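Long-range contact in uncharacterized conserved protein YndB, AHSA1/START domain (Micromonospora chersina, PDB 6V04), which is of unknown function but belongs to the START/Bet v1-like proteins, is involved in dynemicin biosynthesis and may act as a cyclase or aromatase: residues D12-M17 with A120-G125. Numbering follows the deposited sequence.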
ATOM      1  N   ASP A  12      16.784   5.506  -4.214  1.00 39.11           N
ATOM      2  CA  ASP A  12      15.429   4.973  -4.264  1.00 38.52           C
ATOM      3  C   ASP A  12      15.385   3.462  -4.426  1.00 35.20           C
ATOM      4  O   ASP A  12      14.316   2.872  -4.243  1.00 35.10           O
ATOM      5  CB  ASP A  12      14.662   5.607  -5.426  1.00 37.08           C
ATOM      6  CG  ASP A  12      15.270   5.270  -6.771  1.00 45.75           C
ATOM      7  OD1 ASP A  12      16.309   5.873  -7.115  1.00 44.70           O
ATOM      8  OD2 ASP A  12      14.721   4.380  -7.461  1.00 37.71           O
ATOM      9  N   TRP A  13      16.506   2.825  -4.750  1.00 35.45           N
ATOM     10  CA  TRP A  13      16.515   1.452  -5.245  1.00 33.58           C
ATOM     11  C   TRP A  13      16.575   0.470  -4.081  1.00 33.67           C
ATOM     12  O   TRP A  13      17.607   0.332  -3.420  1.00 35.25           O
ATOM     13  CB  TRP A  13      17.703   1.285  -6.180  1.00 33.87           C
ATOM     14  CG  TRP A  13      17.915  -0.051  -6.759  1.00 32.20           C
ATOM     15  CD1 TRP A  13      17.066  -1.113  -6.764  1.00 30.90           C
ATOM     16  CD2 TRP A  13      19.095  -0.468  -7.441  1.00 34.50           C
ATOM     17  NE1 TRP A  13      17.659  -2.181  -7.415  1.00 34.21           N
ATOM     18  CE2 TRP A  13      18.904  -1.803  -7.836  1.00 35.76           C
ATOM     19  CE3 TRP A  13      20.301   0.166  -7.749  1.00 37.82           C
ATOM     20  CZ2 TRP A  13      19.874  -2.517  -8.535  1.00 36.63           C
ATOM     21  CZ3 TRP A  13      21.261  -0.542  -8.433  1.00 35.28           C
ATOM     22  CH2 TRP A  13      21.038  -1.876  -8.817  1.00 34.56           C
ATOM     23  N   VAL A  14      15.466  -0.218  -3.832  1.00 31.99           N
ATOM     24  CA  VAL A  14      15.400  -1.218  -2.781  1.00 31.85           C
ATOM     25  C   VAL A  14      15.788  -2.565  -3.368  1.00 30.39           C
ATOM     26  O   VAL A  14      15.285  -2.959  -4.425  1.00 28.50           O
ATOM     27  CB  VAL A  14      13.992  -1.261  -2.166  1.00 30.87           C
ATOM     28  CG1 VAL A  14      13.872  -2.446  -1.243  1.00 31.93           C
ATOM     29  CG2 VAL A  14      13.726   0.041  -1.430  1.00 32.57           C
ATOM     30  N   ARG A  15      16.705  -3.257  -2.698  1.00 31.31           N
ATOM     31  CA  ARG A  15      17.176  -4.572  -3.115  1.00 30.14           C
ATOM     32  C   ARG A  15      17.085  -5.505  -1.920  1.00 31.69           C
ATOM     33  O   ARG A  15      17.658  -5.218  -0.864  1.00 34.17           O
ATOM     34  CB  ARG A  15      18.616  -4.518  -3.625  1.00 35.31           C
ATOM     35  CG  ARG A  15      18.787  -3.754  -4.893  1.00 34.66           C
ATOM     36  CD  ARG A  15      20.197  -3.183  -4.980  1.00 51.00           C
ATOM     37  NE  ARG A  15      20.196  -1.790  -4.546  1.00 65.95           N
ATOM     38  CZ  ARG A  15      21.159  -1.205  -3.843  1.00 67.98           C
ATOM     39  NH1 ARG A  15      22.235  -1.884  -3.462  1.00 75.71           N
ATOM     40  NH2 ARG A  15      21.033   0.072  -3.510  1.00 64.93           N
ATOM     41  N   VAL A  16      16.348  -6.602  -2.076  1.00 34.09           N
ATOM     42  CA  VAL A  16      16.157  -7.591  -1.022  1.00 31.85           C
ATOM     43  C   VAL A  16      16.400  -8.967  -1.626  1.00 32.97           C
ATOM     44  O   VAL A  16      16.120  -9.204  -2.804  1.00 39.58           O
ATOM     45  CB  VAL A  16      14.745  -7.493  -0.394  1.00 32.43           C
ATOM     46  CG1 VAL A  16      14.397  -8.754   0.372  1.00 47.11           C
ATOM     47  CG2 VAL A  16      14.665  -6.281   0.522  1.00 35.01           C
ATOM     48  N   MET A  17      16.949  -9.872  -0.818  1.00 35.03           N
ATOM     49  CA  MET A  17      17.246 -11.224  -1.261  1.00 35.79           C
ATOM     50  C   MET A  17      16.787 -12.219  -0.205  1.00 37.34           C
ATOM     51  O   MET A  17      16.738 -11.906   0.988  1.00 41.94           O
ATOM     52  CB  MET A  17      18.757 -11.434  -1.531  1.00 36.90           C
ATOM     53  CG  MET A  17      19.338 -10.626  -2.677  1.00 62.90           C
ATOM     54  SD  MET A  17      19.770  -8.928  -2.235  1.00 83.83           S
ATOM     55  CE  MET A  17      21.035  -8.570  -3.455  1.00 84.09           C
ATOM     56  N   ALA A 120      12.832   2.885   3.802  1.00 36.24           N
ATOM     57  CA  ALA A 120      12.933   1.925   4.895  1.00 37.04           C
ATOM     58  C   ALA A 120      11.675   1.075   5.002  1.00 35.50           C
ATOM     59  O   ALA A 120      11.747  -0.149   5.179  1.00 36.67           O
ATOM     60  CB  ALA A 120      13.193   2.658   6.209  1.00 45.35           C
ATOM     61  N   GLN A 121      10.505   1.709   4.911  1.00 36.86           N
ATOM     62  CA  GLN A 121       9.255   0.956   4.952  1.00 34.82           C
ATOM     63  C   GLN A 121       9.184  -0.059   3.818  1.00 30.59           C
ATOM     64  O   GLN A 121       8.694  -1.183   4.002  1.00 31.36           O
ATOM     65  CB  GLN A 121       8.063   1.911   4.866  1.00 39.22           C
ATOM     66  CG  GLN A 121       7.725   2.646   6.149  1.00 71.35           C
ATOM     67  CD  GLN A 121       6.702   3.746   5.923  1.00 87.01           C
ATOM     68  OE1 GLN A 121       5.494   3.511   5.992  1.00 89.15           O
ATOM     69  NE2 GLN A 121       7.182   4.952   5.640  1.00 89.89           N
ATOM     70  N   LEU A 122       9.647   0.330   2.634  1.00 30.48           N
ATOM     71  CA  LEU A 122       9.565  -0.555   1.480  1.00 29.72           C
ATOM     72  C   LEU A 122      10.528  -1.727   1.615  1.00 28.75           C
ATOM     73  O   LEU A 122      10.188  -2.860   1.253  1.00 29.91           O
ATOM     74  CB  LEU A 122       9.837   0.247   0.207  1.00 30.25           C
ATOM     75  CG  LEU A 122       9.447  -0.403  -1.110  1.00 36.14           C
ATOM     76  CD1 LEU A 122       8.002  -0.888  -1.090  1.00 41.00           C
ATOM     77  CD2 LEU A 122       9.650   0.600  -2.227  1.00 39.98           C
ATOM     78  N   LYS A 123      11.732  -1.486   2.134  1.00 30.14           N
ATOM     79  CA  LYS A 123      12.636  -2.600   2.393  1.00 30.89           C
ATOM     80  C   LYS A 123      12.022  -3.574   3.389  1.00 34.09           C
ATOM     81  O   LYS A 123      12.047  -4.793   3.175  1.00 30.31           O
ATOM     82  CB  LYS A 123      13.978  -2.089   2.906  1.00 35.17           C
ATOM     83  CG  LYS A 123      15.050  -3.162   2.937  1.00 48.41           C
ATOM     84  CD  LYS A 123      16.382  -2.602   3.414  1.00 63.56           C
ATOM     85  CE  LYS A 123      17.477  -3.655   3.374  1.00 78.60           C
ATOM     86  NZ  LYS A 123      17.793  -4.087   1.981  1.00 84.78           N
ATOM     87  N   ALA A 124      11.432  -3.053   4.468  1.00 29.00           N
ATOM     88  CA  ALA A 124      10.794  -3.920   5.450  1.00 30.09           C
ATOM     89  C   ALA A 124       9.646  -4.698   4.822  1.00 27.70           C
ATOM     90  O   ALA A 124       9.456  -5.886   5.119  1.00 29.71           O
ATOM     91  CB  ALA A 124      10.293  -3.094   6.634  1.00 31.77           C
ATOM     92  N   GLY A 125       8.882  -4.042   3.942  1.00 26.88           N
ATOM     93  CA  GLY A 125       7.779  -4.714   3.273  1.00 27.25           C
ATOM     94  C   GLY A 125       8.231  -5.872   2.413  1.00 25.72           C
ATOM     95  O   GLY A 125       7.637  -6.953   2.441  1.00 27.34           O
TER
HETATM   96  O   HOH W   1      18.033  -2.112  -0.360  1.00 46.52           O
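Strand residues 14-17 and helix residues 120-125 run nearly parallel, their axes 21° apart and 8.5 Å away at closest approach, with Val14 facing Lys123. Val14 and Val16, alternate residues on one side of the strand, point toward the helix. The two methyls of Val14 divide the work. CG1, anti to the backbone N (chi1 171°), lies against the helix backbone, 3.8 Å from CA of Lys123. CG2 reaches the branch end of Leu122, 4.2 Å from its CD2. Val16 offers CG2 to the alkyl chain of Lys123, 4.0 Å from CG. That chain runs extended through its first three torsions and bends only at chi4 (66°). The bend brings NZ to 3.1 Å from the carbonyl O of Arg15. A water bridges the same two residues: it accepts from Arg15 N and from Lys123 NZ. On the other side of the strand, Arg15 sets its NE over the centre of the Trp13 ring, 3.3 Å above the plane, with the guanidinium tilted steeply from the indole. Its NH2 forms a salt bridge with Asp11. Strand 14-20 is an outermost strand of the N-terminal antiparallel sheet, and helix 116-139 is the long helix that packs on such a sheet in the START/Bet v1-like fold. The contact is therefore mixed: buried Val14 meets Leu122 and the helix backbone, while the ammonium of exposed Lys123 is linked to the strand through water.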